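Aromatic amino acid aminotransferase I (PDB 6HNU) probably catalyses the pyridoxal 5'-phosphate-dependent transfer of the amino group from aromatic amino acids to 2-oxoglutarate, giving aromatic oxo-acids and glutamate. Local coordinates at residues Pro7-Leu12 with Val128-Trp133; Ser17-Ala22 with Phe152-Asp157; His270-Phe275 with Gly351-Leu356; Lys415-Val420 with Ile460-Thr465. One frame throughout, in Å; residues are numbered along the deposited sequence.

Contact 1: Pro7-Leu12 with Val128-Trp133; sequences PQAKDL and VPYENW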
loop_
_atom_site.group_PDB
_atom_site.type_symbol
_atom_site.label_atom_id
_atom_site.label_comp_id
_atom_site.label_asym_id
_atom_site.label_seq_id
_atom_site.Cartn_x
_atom_site.Cartn_y
_atom_site.Cartn_z
ATOM N N PRO B 7 -14.400 26.930 15.210
ATOM C CA PRO B 7 -13.536 26.637 16.350
ATOM C C PRO B 7 -12.453 25.621 15.973
ATOM O O PRO B 7 -12.584 24.962 14.935
ATOM C CB PRO B 7 -14.461 25.994 17.384
ATOM C CG PRO B 7 -15.563 25.395 16.537
ATOM C CD PRO B 7 -15.752 26.384 15.400
ATOM N N GLN B 8 -11.433 25.506 16.820
ATOM C CA GLN B 8 -10.425 24.423 16.739
ATOM C C GLN B 8 -11.057 23.129 17.273
ATOM O O GLN B 8 -11.906 23.211 18.206
ATOM C CB GLN B 8 -9.173 24.750 17.553
ATOM C CG GLN B 8 -8.416 25.977 17.058
ATOM C CD GLN B 8 -7.748 25.733 15.734
ATOM O OE1 GLN B 8 -8.115 26.320 14.716
ATOM N NE2 GLN B 8 -6.741 24.879 15.740
ATOM N N ALA B 9 -10.617 21.993 16.726
ATOM C CA ALA B 9 -10.932 20.629 17.218
ATOM C C ALA B 9 -10.379 20.469 18.636
ATOM O O ALA B 9 -9.415 21.163 18.995
ATOM C CB ALA B 9 -10.344 19.581 16.300
ATOM N N LYS B 10 -10.960 19.559 19.409
ATOM C CA LYS B 10 -10.388 19.145 20.704
ATOM C C LYS B 10 -9.021 18.546 20.447
ATOM O O LYS B 10 -8.784 18.017 19.353
ATOM C CB LYS B 10 -11.282 18.144 21.428
ATOM C CG LYS B 10 -12.558 18.767 21.988
ATOM C CD LYS B 10 -13.230 17.902 23.037
ATOM C CE LYS B 10 -14.421 18.582 23.683
ATOM N NZ LYS B 10 -14.021 19.804 24.418
ATOM N N ASP B 11 -8.151 18.672 21.436
ATOM C CA ASP B 11 -6.860 17.954 21.485
ATOM C C ASP B 11 -7.158 16.494 21.806
ATOM O O ASP B 11 -7.562 16.202 22.942
ATOM C CB ASP B 11 -5.928 18.572 22.529
ATOM C CG ASP B 11 -4.545 17.970 22.448
ATOM O OD1 ASP B 11 -4.446 16.759 22.174
ATOM O OD2 ASP B 11 -3.582 18.724 22.653
ATOM N N LEU B 12 -6.963 15.591 20.849
ATOM C CA LEU B 12 -7.263 14.158 21.070
ATOM C C LEU B 12 -5.972 13.349 21.004
ATOM O O LEU B 12 -6.034 12.121 20.783
ATOM C CB LEU B 12 -8.298 13.714 20.029
ATOM C CG LEU B 12 -9.649 14.428 20.112
ATOM C CD1 LEU B 12 -10.616 13.911 19.048
ATOM C CD2 LEU B 12 -10.281 14.268 21.483
ATOM N N VAL B 128 -16.996 20.556 6.783
ATOM C CA VAL B 128 -16.339 20.101 8.044
ATOM C C VAL B 128 -16.358 21.266 9.032
ATOM O O VAL B 128 -15.952 22.379 8.676
ATOM C CB VAL B 128 -14.905 19.584 7.802
ATOM C CG1 VAL B 128 -14.278 19.024 9.074
ATOM C CG2 VAL B 128 -14.875 18.543 6.686
ATOM N N PRO B 129 -16.925 21.090 10.245
ATOM C CA PRO B 129 -17.330 22.234 11.069
ATOM C C PRO B 129 -16.325 22.718 12.113
ATOM O O PRO B 129 -16.691 23.485 12.936
ATOM C CB PRO B 129 -18.550 21.655 11.777
ATOM C CG PRO B 129 -18.111 20.239 12.084
ATOM C CD PRO B 129 -17.440 19.823 10.793
ATOM N N TYR B 130 -15.077 22.284 12.025
ATOM C CA TYR B 130 -13.927 22.851 12.782
ATOM C C TYR B 130 -12.869 23.295 11.775
ATOM O O TYR B 130 -12.944 22.956 10.565
ATOM C CB TYR B 130 -13.391 21.859 13.813
ATOM C CG TYR B 130 -12.873 20.569 13.227
ATOM C CD1 TYR B 130 -13.730 19.533 12.888
ATOM C CD2 TYR B 130 -11.525 20.408 12.993
ATOM C CE1 TYR B 130 -13.242 18.371 12.321
ATOM C CE2 TYR B 130 -11.012 19.244 12.453
ATOM C CZ TYR B 130 -11.884 18.222 12.118
ATOM O OH TYR B 130 -11.402 17.067 11.598
ATOM N N GLU B 131 -11.899 24.060 12.255
ATOM C CA GLU B 131 -10.999 24.848 11.394
ATOM C C GLU B 131 -9.852 23.949 10.907
ATOM O O GLU B 131 -9.540 24.015 9.698
ATOM C CB GLU B 131 -10.525 26.059 12.212
ATOM C CG GLU B 131 -9.589 26.988 11.468
ATOM C CD GLU B 131 -10.217 27.635 10.248
ATOM O OE1 GLU B 131 -11.469 27.832 10.239
ATOM O OE2 GLU B 131 -9.457 27.919 9.297
ATOM N N ASN B 132 -9.254 23.156 11.806
ATOM C CA ASN B 132 -7.931 22.495 11.608
ATOM C C ASN B 132 -8.154 21.051 11.121
ATOM O O ASN B 132 -7.645 20.100 11.735
ATOM C CB ASN B 132 -7.060 22.542 12.872
ATOM C CG ASN B 132 -7.739 22.094 14.152
ATOM O OD1 ASN B 132 -8.939 22.323 14.366
ATOM N ND2 ASN B 132 -6.954 21.493 15.031
ATOM N N TRP B 133 -8.861 20.913 10.011
ATOM C CA TRP B 133 -9.147 19.611 9.358
ATOM C C TRP B 133 -8.281 19.511 8.111
ATOM O O TRP B 133 -7.786 20.568 7.564
ATOM C CB TRP B 133 -10.631 19.430 9.031
ATOM C CG TRP B 133 -11.126 20.269 7.894
ATOM C CD1 TRP B 133 -11.493 21.581 7.985
ATOM C CD2 TRP B 133 -11.289 19.900 6.508
ATOM N NE1 TRP B 133 -11.902 22.041 6.764
ATOM C CE2 TRP B 133 -11.755 21.053 5.828
ATOM C CE3 TRP B 133 -11.103 18.724 5.767
ATOM C CZ2 TRP B 133 -12.061 21.051 4.461
ATOM C CZ3 TRP B 133 -11.383 18.726 4.416
ATOM C CH2 TRP B 133 -11.874 19.869 3.778
HETATM O O HOH W 1 -7.059 20.368 17.838
#
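Ala9 and Asn132 meet where this contact is tightest. The backbone N of Ala9 donates to Asn132 OD1 over 2.9 Å, and the bond is almost straight, at 176°, lying in the carbonyl plane on a lone pair of the amide oxygen. Asn132 is the centre of an inverse gamma turn; its CG sits between its own backbone N and carbonyl carbon (chi1 49°), which brings the amide up to the N-terminal segment. An asparagine suits the place because its other end works too: ND2 donates to a water that lies 2.7 Å from Ala9 O and can donate to it, though other acceptors compete. One side chain thus meets Ala9 N directly and Ala9 O through water. The small methyl of Ala9 fits against the Tyr130 ring, CB lying 3.6 Å from CD2 in an oblique approach. A backbone-to-backbone bond, Glu131 N to Pro7 O at 2.9 Å, is more bent.

The outer side is looser. Gln8, exposed to solvent, bends at chi2 until OE1 is 3.5 Å from Glu131 CB, while its amide lies beside that of Asn132, their planes 28° apart, without a hydrogen bond between them. Pro7 touches Pro129 only lightly.

The N-terminal loop is thereby tied to the link between helix 112-126 and strand 133-138, within this chain an edge strand of the large mixed sheet, with Gln314 of the adjacent strand 309-314 touching Ala9 and Tyr130.

Contact 2: Ser17-Ala22 with Phe152-Asp157; sequences SNESKA and FCSKGD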
loop_
_atom_site.group_PDB
_atom_site.type_symbol
_atom_site.label_atom_id
_atom_site.label_comp_id
_atom_site.label_asym_id
_atom_site.label_seq_id
_atom_site.Cartn_x
_atom_site.Cartn_y
_atom_site.Cartn_z
ATOM N N SER B 17 -2.266 5.647 20.194
ATOM C CA SER B 17 -1.450 4.570 20.787
ATOM C C SER B 17 -0.070 5.155 21.162
ATOM O O SER B 17 0.421 6.100 20.460
ATOM C CB SER B 17 -1.332 3.414 19.843
ATOM O OG SER B 17 -0.321 3.641 18.884
ATOM N N ASN B 18 0.533 4.636 22.226
ATOM C CA ASN B 18 1.932 4.930 22.635
ATOM C C ASN B 18 2.856 4.767 21.417
ATOM O O ASN B 18 3.673 5.681 21.172
ATOM C CB ASN B 18 2.333 4.054 23.829
ATOM C CG ASN B 18 1.650 4.487 25.110
ATOM O OD1 ASN B 18 0.995 5.529 25.155
ATOM N ND2 ASN B 18 1.787 3.693 26.161
ATOM N N GLU B 19 2.642 3.730 20.606
ATOM C CA GLU B 19 3.530 3.378 19.467
ATOM C C GLU B 19 3.435 4.471 18.388
ATOM O O GLU B 19 4.473 4.881 17.819
ATOM C CB GLU B 19 3.167 1.975 18.974
ATOM C CG GLU B 19 3.351 0.880 20.043
ATOM C CD GLU B 19 2.198 0.633 21.017
ATOM O OE1 GLU B 19 1.192 1.342 20.944
ATOM O OE2 GLU B 19 2.298 -0.296 21.829
ATOM N N SER B 20 2.234 4.977 18.123
ATOM C CA SER B 20 2.002 6.036 17.110
ATOM C C SER B 20 2.719 7.308 17.581
ATOM O O SER B 20 3.436 7.952 16.777
ATOM C CB SER B 20 0.539 6.254 16.911
ATOM O OG SER B 20 0.288 7.238 15.945
ATOM N N LYS B 21 2.553 7.666 18.855
ATOM C CA LYS B 21 3.164 8.915 19.398
ATOM C C LYS B 21 4.689 8.874 19.256
ATOM O O LYS B 21 5.273 9.927 18.995
ATOM C CB LYS B 21 2.813 9.070 20.879
ATOM C CG LYS B 21 1.459 9.689 21.189
ATOM C CD LYS B 21 0.988 9.184 22.532
ATOM C CE LYS B 21 0.041 10.121 23.226
ATOM N NZ LYS B 21 -0.824 9.367 24.169
ATOM N N ALA B 22 5.305 7.715 19.449
ATOM C CA ALA B 22 6.777 7.499 19.392
ATOM C C ALA B 22 7.352 7.505 17.960
ATOM O O ALA B 22 8.594 7.553 17.832
ATOM C CB ALA B 22 7.116 6.213 20.097
ATOM N N PHE B 152 -4.324 4.236 16.531
ATOM C CA PHE B 152 -5.153 4.466 17.748
ATOM C C PHE B 152 -5.174 3.264 18.702
ATOM O O PHE B 152 -5.720 3.428 19.785
ATOM C CB PHE B 152 -6.564 4.860 17.349
ATOM C CG PHE B 152 -6.624 6.151 16.588
ATOM C CD1 PHE B 152 -6.246 7.338 17.183
ATOM C CD2 PHE B 152 -7.004 6.173 15.260
ATOM C CE1 PHE B 152 -6.315 8.542 16.492
ATOM C CE2 PHE B 152 -7.037 7.366 14.561
ATOM C CZ PHE B 152 -6.690 8.546 15.172
ATOM N N CYS B 153 -4.586 2.139 18.352
ATOM C CA CYS B 153 -4.723 0.881 19.137
ATOM C C CYS B 153 -3.382 0.206 19.398
ATOM O O CYS B 153 -2.596 0.069 18.455
ATOM C CB CYS B 153 -5.623 -0.095 18.397
ATOM S SG CYS B 153 -7.293 0.561 18.127
ATOM N N SER B 154 -3.161 -0.214 20.660
ATOM C CA SER B 154 -2.098 -1.149 21.088
ATOM C C SER B 154 -2.769 -2.512 21.287
ATOM O O SER B 154 -4.026 -2.541 21.496
ATOM C CB SER B 154 -1.389 -0.659 22.347
ATOM O OG SER B 154 -1.056 0.752 22.298
ATOM N N LYS B 155 -1.984 -3.589 21.246
ATOM C CA LYS B 155 -2.449 -4.962 21.532
ATOM C C LYS B 155 -3.191 -4.980 22.878
ATOM O O LYS B 155 -2.723 -4.306 23.826
ATOM C CB LYS B 155 -1.276 -5.940 21.558
ATOM C CG LYS B 155 -1.702 -7.361 21.886
ATOM C CD LYS B 155 -0.571 -8.356 22.083
ATOM C CE LYS B 155 -1.010 -9.518 22.960
ATOM N NZ LYS B 155 0.027 -10.576 23.041
ATOM N N GLY B 156 -4.353 -5.640 22.927
ATOM C CA GLY B 156 -5.209 -5.748 24.128
ATOM C C GLY B 156 -6.178 -4.583 24.268
ATOM O O GLY B 156 -7.029 -4.635 25.155
ATOM N N ASP B 157 -6.067 -3.524 23.452
ATOM C CA ASP B 157 -7.069 -2.424 23.447
ATOM C C ASP B 157 -8.393 -2.966 22.876
ATOM O O ASP B 157 -8.425 -4.043 22.252
ATOM C CB ASP B 157 -6.615 -1.188 22.660
ATOM C CG ASP B 157 -5.529 -0.336 23.299
ATOM O OD1 ASP B 157 -5.249 -0.521 24.498
ATOM O OD2 ASP B 157 -4.988 0.551 22.580
HETATM O O HOH W 2 -0.232 1.191 17.638
HETATM O O HOH W 3 -1.277 2.809 23.796
#
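Ser154 and Glu19 join the start of an N-capped helix to a type II beta turn. The hydroxyl of Ser154 donates to Glu19 OE1 over 2.7 Å and uses the syn lone pair, on the side of the other carboxylate oxygen. Glu19 gets there by bending at chi2 (85°), which curls the carboxylate back toward the turn. Serine is apt at this spot, since its short hydroxyl can donate a hydrogen bond to the carboxylate while accepting another: a water bound to Asn18 N donates to Ser154 OG at 2.6 Å. The same hydroxyl packs 3.6 Å from Ser17 CB.

Further out, Ser17 is the N-cap of helix 18-22. Its OG accepts from Ser20 N, and it also donates to a water that bridges to Cys153 O, with Thr151 O as a weak alternative acceptor, linking the cap to the chain just beyond helix 141-152. The backbone of Ser17 is bonded to Thr151 in that helix, and Glu19 packs on Gly175 of the second subunit.

The turn, Ser154 to Asp157, holds the serine in position before the chain enters strand 158-162. Gly156 takes the positive phi (87°) that a type II turn calls for. Asp157 closes the turn twice: its backbone N binds Ser154 O, and its OD2 receives Ser154 N at 2.8 Å from well above the carboxylate plane.

Contact 3: His270-Phe275 with Gly351-Leu356; sequences HDHDEF and GYLDWL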
loop_
_atom_site.group_PDB
_atom_site.type_symbol
_atom_site.label_atom_id
_atom_site.label_comp_id
_atom_site.label_asym_id
_atom_site.label_seq_id
_atom_site.Cartn_x
_atom_site.Cartn_y
_atom_site.Cartn_z
ATOM N N HIS B 270 -33.232 16.323 -9.333
ATOM C CA HIS B 270 -33.345 17.012 -10.649
ATOM C C HIS B 270 -32.079 17.821 -10.956
ATOM O O HIS B 270 -31.956 18.224 -12.123
ATOM C CB HIS B 270 -34.594 17.917 -10.701
ATOM C CG HIS B 270 -35.883 17.200 -10.448
ATOM N ND1 HIS B 270 -36.815 17.653 -9.521
ATOM C CD2 HIS B 270 -36.398 16.066 -10.980
ATOM C CE1 HIS B 270 -37.847 16.828 -9.500
ATOM N NE2 HIS B 270 -37.616 15.843 -10.388
ATOM N N ASP B 271 -31.199 18.090 -9.977
ATOM C CA ASP B 271 -29.998 18.950 -10.202
ATOM C C ASP B 271 -28.979 18.823 -9.058
ATOM O O ASP B 271 -29.249 18.124 -8.069
ATOM C CB ASP B 271 -30.420 20.409 -10.412
ATOM C CG ASP B 271 -31.339 20.920 -9.319
ATOM O OD1 ASP B 271 -31.182 20.489 -8.166
ATOM O OD2 ASP B 271 -32.228 21.724 -9.625
ATOM N N HIS B 272 -27.852 19.528 -9.164
ATOM C CA HIS B 272 -26.710 19.375 -8.223
ATOM C C HIS B 272 -27.155 19.765 -6.812
ATOM O O HIS B 272 -26.727 19.084 -5.841
ATOM C CB HIS B 272 -25.474 20.131 -8.704
ATOM C CG HIS B 272 -24.855 19.541 -9.931
ATOM N ND1 HIS B 272 -23.667 19.995 -10.442
ATOM C CD2 HIS B 272 -25.218 18.517 -10.723
ATOM C CE1 HIS B 272 -23.360 19.330 -11.525
ATOM N NE2 HIS B 272 -24.270 18.383 -11.711
ATOM N N ASP B 273 -27.992 20.799 -6.694
ATOM C CA ASP B 273 -28.485 21.296 -5.381
ATOM C C ASP B 273 -29.363 20.248 -4.691
ATOM O O ASP B 273 -29.149 20.043 -3.496
ATOM C CB ASP B 273 -29.262 22.605 -5.522
ATOM C CG ASP B 273 -28.378 23.791 -5.872
ATOM O OD1 ASP B 273 -27.177 23.816 -5.438
ATOM O OD2 ASP B 273 -28.897 24.679 -6.585
ATOM N N GLU B 274 -30.338 19.668 -5.387
ATOM C CA GLU B 274 -31.238 18.625 -4.829
ATOM C C GLU B 274 -30.365 17.441 -4.426
ATOM O O GLU B 274 -30.594 16.866 -3.355
ATOM C CB GLU B 274 -32.308 18.147 -5.818
ATOM C CG GLU B 274 -33.461 19.124 -5.991
ATOM C CD GLU B 274 -34.661 18.602 -6.766
ATOM O OE1 GLU B 274 -34.625 17.464 -7.276
ATOM O OE2 GLU B 274 -35.647 19.341 -6.839
ATOM N N PHE B 275 -29.386 17.092 -5.253
ATOM C CA PHE B 275 -28.502 15.934 -4.968
ATOM C C PHE B 275 -27.804 16.136 -3.616
ATOM O O PHE B 275 -27.947 15.253 -2.749
ATOM C CB PHE B 275 -27.493 15.713 -6.083
ATOM C CG PHE B 275 -26.457 14.666 -5.786
ATOM C CD1 PHE B 275 -26.808 13.332 -5.695
ATOM C CD2 PHE B 275 -25.122 15.027 -5.578
ATOM C CE1 PHE B 275 -25.831 12.361 -5.484
ATOM C CE2 PHE B 275 -24.153 14.057 -5.365
ATOM C CZ PHE B 275 -24.520 12.723 -5.307
ATOM N N GLY B 351 -18.799 17.894 -13.314
ATOM C CA GLY B 351 -18.824 16.586 -13.990
ATOM C C GLY B 351 -18.780 15.454 -12.984
ATOM O O GLY B 351 -19.467 14.470 -13.190
ATOM N N TYR B 352 -17.998 15.594 -11.919
ATOM C CA TYR B 352 -17.898 14.508 -10.906
ATOM C C TYR B 352 -19.279 14.397 -10.248
ATOM O O TYR B 352 -19.783 13.288 -10.041
ATOM C CB TYR B 352 -16.774 14.789 -9.904
ATOM C CG TYR B 352 -16.516 13.647 -8.951
ATOM C CD1 TYR B 352 -16.303 12.366 -9.434
ATOM C CD2 TYR B 352 -16.412 13.860 -7.581
ATOM C CE1 TYR B 352 -16.065 11.309 -8.572
ATOM C CE2 TYR B 352 -16.163 12.812 -6.710
ATOM C CZ TYR B 352 -15.947 11.542 -7.217
ATOM O OH TYR B 352 -15.745 10.473 -6.379
ATOM N N LEU B 353 -19.898 15.528 -9.912
ATOM C CA LEU B 353 -21.276 15.496 -9.374
ATOM C C LEU B 353 -22.189 14.804 -10.393
ATOM O O LEU B 353 -23.024 14.017 -9.954
ATOM C CB LEU B 353 -21.735 16.911 -9.040
ATOM C CG LEU B 353 -21.084 17.541 -7.826
ATOM C CD1 LEU B 353 -21.521 19.000 -7.706
ATOM C CD2 LEU B 353 -21.403 16.770 -6.544
ATOM N N ASP B 354 -22.072 15.104 -11.699
ATOM C CA ASP B 354 -22.924 14.433 -12.701
ATOM C C ASP B 354 -22.711 12.916 -12.594
ATOM O O ASP B 354 -23.686 12.119 -12.772
ATOM C CB ASP B 354 -22.634 14.910 -14.124
ATOM C CG ASP B 354 -22.954 16.366 -14.437
ATOM O OD1 ASP B 354 -23.903 16.897 -13.859
ATOM O OD2 ASP B 354 -22.288 16.910 -15.340
ATOM N N TRP B 355 -21.457 12.507 -12.423
ATOM C CA TRP B 355 -21.110 11.079 -12.342
ATOM C C TRP B 355 -21.797 10.461 -11.120
ATOM O O TRP B 355 -22.408 9.365 -11.251
ATOM C CB TRP B 355 -19.595 10.893 -12.315
ATOM C CG TRP B 355 -19.226 9.457 -12.164
ATOM C CD1 TRP B 355 -18.951 8.787 -11.007
ATOM C CD2 TRP B 355 -19.165 8.506 -13.218
ATOM N NE1 TRP B 355 -18.640 7.490 -11.287
ATOM C CE2 TRP B 355 -18.781 7.275 -12.629
ATOM C CE3 TRP B 355 -19.312 8.579 -14.608
ATOM C CZ2 TRP B 355 -18.556 6.128 -13.386
ATOM C CZ3 TRP B 355 -19.093 7.438 -15.352
ATOM C CH2 TRP B 355 -18.731 6.226 -14.756
ATOM N N LEU B 356 -21.707 11.121 -9.974
ATOM C CA LEU B 356 -22.314 10.632 -8.698
ATOM C C LEU B 356 -23.844 10.612 -8.804
ATOM O O LEU B 356 -24.467 9.684 -8.241
ATOM C CB LEU B 356 -21.824 11.514 -7.552
ATOM C CG LEU B 356 -20.311 11.574 -7.395
ATOM C CD1 LEU B 356 -19.977 12.493 -6.245
ATOM C CD2 LEU B 356 -19.698 10.187 -7.180
#
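The imidazole of His272 has Leu353 over one face and Asp354 at its edge. Leu353 CB makes a CH-pi contact 3.9 Å from the ring centroid, only 10° off the normal, while CD1 of the same leucine reaches ND1. At the rim, NE2 donates to Asp354 OD1 over 2.6 Å; the oxygen lies in the ring plane, yet the carboxylate is turned 58° from the ring and is met from above its own plane. Histidine suits this partly exposed place, offering leucine a flat face and aspartate an N-H. The carboxylate probably favours a protonated ring.

This is helix-helix packing: the first turn of helix 272-278, N-capped by Asp271, rests on the long helix 334-377. Ser66 OG is hydrogen-bonded to OD2 of Asp354, which helps fix the acceptor. One turn deeper, Phe275 presents its edge to Leu353 CD2, and its CZ lies 3.7 Å from Leu356 CB. With CG anti to the backbone N (chi1 173°), the phenylalanine ring extends toward the long helix.

Contact 4: Lys415-Val420 with Ile460-Thr465; sequences KVEAAV and IFFRGT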
loop_
_atom_site.group_PDB
_atom_site.type_symbol
_atom_site.label_atom_id
_atom_site.label_comp_id
_atom_site.label_asym_id
_atom_site.label_seq_id
_atom_site.Cartn_x
_atom_site.Cartn_y
_atom_site.Cartn_z
ATOM N N LYS B 415 -28.400 -23.894 12.194
ATOM C CA LYS B 415 -28.730 -25.114 11.414
ATOM C C LYS B 415 -29.832 -24.821 10.398
ATOM O O LYS B 415 -29.774 -25.372 9.280
ATOM C CB LYS B 415 -29.096 -26.236 12.384
ATOM C CG LYS B 415 -27.879 -26.845 13.043
ATOM C CD LYS B 415 -28.225 -28.062 13.844
ATOM C CE LYS B 415 -27.014 -28.685 14.486
ATOM N NZ LYS B 415 -27.439 -29.454 15.675
ATOM N N VAL B 416 -30.780 -23.935 10.737
ATOM C CA VAL B 416 -31.787 -23.451 9.765
ATOM C C VAL B 416 -31.075 -22.637 8.681
ATOM O O VAL B 416 -31.339 -22.854 7.519
ATOM C CB VAL B 416 -32.914 -22.661 10.453
ATOM C CG1 VAL B 416 -33.862 -22.090 9.424
ATOM C CG2 VAL B 416 -33.678 -23.531 11.443
ATOM N N GLU B 417 -30.203 -21.724 9.077
ATOM C CA GLU B 417 -29.392 -20.914 8.109
ATOM C C GLU B 417 -28.660 -21.856 7.151
ATOM O O GLU B 417 -28.738 -21.623 5.946
ATOM C CB GLU B 417 -28.390 -20.038 8.845
ATOM C CG GLU B 417 -27.652 -19.042 7.966
ATOM C CD GLU B 417 -26.594 -18.291 8.750
ATOM O OE1 GLU B 417 -25.693 -18.973 9.295
ATOM O OE2 GLU B 417 -26.650 -17.026 8.811
ATOM N N ALA B 418 -27.959 -22.878 7.664
ATOM C CA ALA B 418 -27.195 -23.854 6.840
ATOM C C ALA B 418 -28.148 -24.586 5.883
ATOM O O ALA B 418 -27.807 -24.703 4.696
ATOM C CB ALA B 418 -26.454 -24.824 7.730
ATOM N N ALA B 419 -29.314 -25.015 6.375
ATOM C CA ALA B 419 -30.337 -25.724 5.568
ATOM C C ALA B 419 -30.810 -24.818 4.435
ATOM O O ALA B 419 -30.908 -25.274 3.287
ATOM C CB ALA B 419 -31.497 -26.173 6.420
ATOM N N VAL B 420 -31.167 -23.585 4.761
ATOM C CA VAL B 420 -31.654 -22.646 3.716
ATOM C C VAL B 420 -30.538 -22.372 2.715
ATOM O O VAL B 420 -30.842 -22.370 1.524
ATOM C CB VAL B 420 -32.238 -21.363 4.330
ATOM C CG1 VAL B 420 -32.471 -20.290 3.269
ATOM C CG2 VAL B 420 -33.510 -21.676 5.086
ATOM N N ILE B 460 -32.565 -15.090 11.534
ATOM C CA ILE B 460 -31.330 -15.295 10.734
ATOM C C ILE B 460 -31.507 -14.377 9.537
ATOM O O ILE B 460 -32.644 -13.839 9.373
ATOM C CB ILE B 460 -31.162 -16.768 10.319
ATOM C CG1 ILE B 460 -32.355 -17.303 9.524
ATOM C CG2 ILE B 460 -30.887 -17.598 11.556
ATOM C CD1 ILE B 460 -32.126 -18.635 8.861
ATOM N N PHE B 461 -30.446 -14.143 8.786
ATOM C CA PHE B 461 -30.571 -13.409 7.519
ATOM C C PHE B 461 -29.524 -13.872 6.534
ATOM O O PHE B 461 -28.543 -14.508 6.932
ATOM C CB PHE B 461 -30.511 -11.906 7.793
ATOM C CG PHE B 461 -29.148 -11.349 8.120
ATOM C CD1 PHE B 461 -28.638 -11.485 9.397
ATOM C CD2 PHE B 461 -28.429 -10.625 7.168
ATOM C CE1 PHE B 461 -27.421 -10.912 9.747
ATOM C CE2 PHE B 461 -27.183 -10.087 7.503
ATOM C CZ PHE B 461 -26.697 -10.225 8.799
ATOM N N PHE B 462 -29.765 -13.489 5.281
ATOM C CA PHE B 462 -28.865 -13.638 4.147
ATOM C C PHE B 462 -28.609 -12.257 3.553
ATOM O O PHE B 462 -29.533 -11.430 3.494
ATOM C CB PHE B 462 -29.458 -14.561 3.092
ATOM C CG PHE B 462 -29.461 -15.992 3.547
ATOM C CD1 PHE B 462 -30.419 -16.443 4.434
ATOM C CD2 PHE B 462 -28.427 -16.845 3.194
ATOM C CE1 PHE B 462 -30.393 -17.758 4.876
ATOM C CE2 PHE B 462 -28.407 -18.159 3.644
ATOM C CZ PHE B 462 -29.388 -18.599 4.488
ATOM N N ARG B 463 -27.366 -12.077 3.125
ATOM C CA ARG B 463 -26.914 -10.894 2.359
ATOM C C ARG B 463 -26.866 -11.244 0.879
ATOM O O ARG B 463 -26.221 -12.222 0.490
ATOM C CB ARG B 463 -25.541 -10.413 2.827
ATOM C CG ARG B 463 -25.135 -9.102 2.168
ATOM C CD ARG B 463 -23.663 -8.828 2.302
ATOM N NE ARG B 463 -22.864 -9.600 1.384
ATOM C CZ ARG B 463 -21.562 -9.582 1.328
ATOM N NH1 ARG B 463 -20.882 -8.787 2.145
ATOM N NH2 ARG B 463 -20.950 -10.340 0.433
ATOM N N GLY B 464 -27.451 -10.370 0.074
ATOM C CA GLY B 464 -27.399 -10.401 -1.381
ATOM C C GLY B 464 -26.904 -9.053 -1.866
ATOM O O GLY B 464 -26.998 -8.092 -1.085
ATOM N N THR B 465 -26.369 -9.039 -3.066
ATOM C CA THR B 465 -25.997 -7.819 -3.825
ATOM C C THR B 465 -26.856 -7.734 -5.091
ATOM O O THR B 465 -27.085 -8.767 -5.728
ATOM C CB THR B 465 -24.506 -7.769 -4.186
ATOM O OG1 THR B 465 -24.323 -6.584 -4.981
ATOM C CG2 THR B 465 -23.967 -8.954 -4.952
HETATM O O HOH W 4 -28.071 -15.267 10.070
#
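Glu417 OE2 accepts a 2.6 Å hydrogen bond from a water that itself accepts from Phe461 N, so the carboxylate reaches the strand backbone through a single bridge. This is helix-on-sheet packing: helix 413-426 lies against strand 459-465 of the four-stranded antiparallel sheet, the two short axes crossing at -37°, 8.9 Å apart at their closest. A buried glutamate needs such partners, and its other oxygen, OE1, is bonded to Ser435. Its chain runs out extended, CG anti to the backbone N (chi1 -172°), carrying the carboxylate past the helix to the strand.

Around it the contact is apolar. Ile460 sends its long branch to the helix: CD1 comes within 3.6 Å of Glu417 CA and 3.9 Å of Val416 CG1. Val420, compact and beta-branched, packs against the Phe462 ring, CG1 being 3.6 Å from CE1, while Phe481 of helix 471-489 meets that ring edge-to-face. Further along the strand, Arg463 is bonded to Asn218, a cofactor-binding residue, and to Gly44 O of the second subunit. At the far rim of the Phe462 ring, CZ points at the backbone oxygen of Glu417, which lies near the ring plane 3.4 Å away.

How the contacts relate
Contacts 1 and 2 tie the N-terminal arm to the region of the large mixed sheet. Their segments alternate along the chain, their centres are 22 Å apart, and their nearest atoms are about 6 Å apart. The arm meets the approach to strand 133-138 first and then the turn leading into strand 158-162. Contact 3 follows in the chain, joining two helices about 41 Å from contact 2, centre to centre, and on the opposite side of the chain's centre. Contact 4 closes last, on the separate four-stranded sheet, 44 Å from contact 1 between centres. None touches another; contacts 1 and 2 fasten the arm at two nearby points, while contacts 3 and 4 join more distant parts of the subunit.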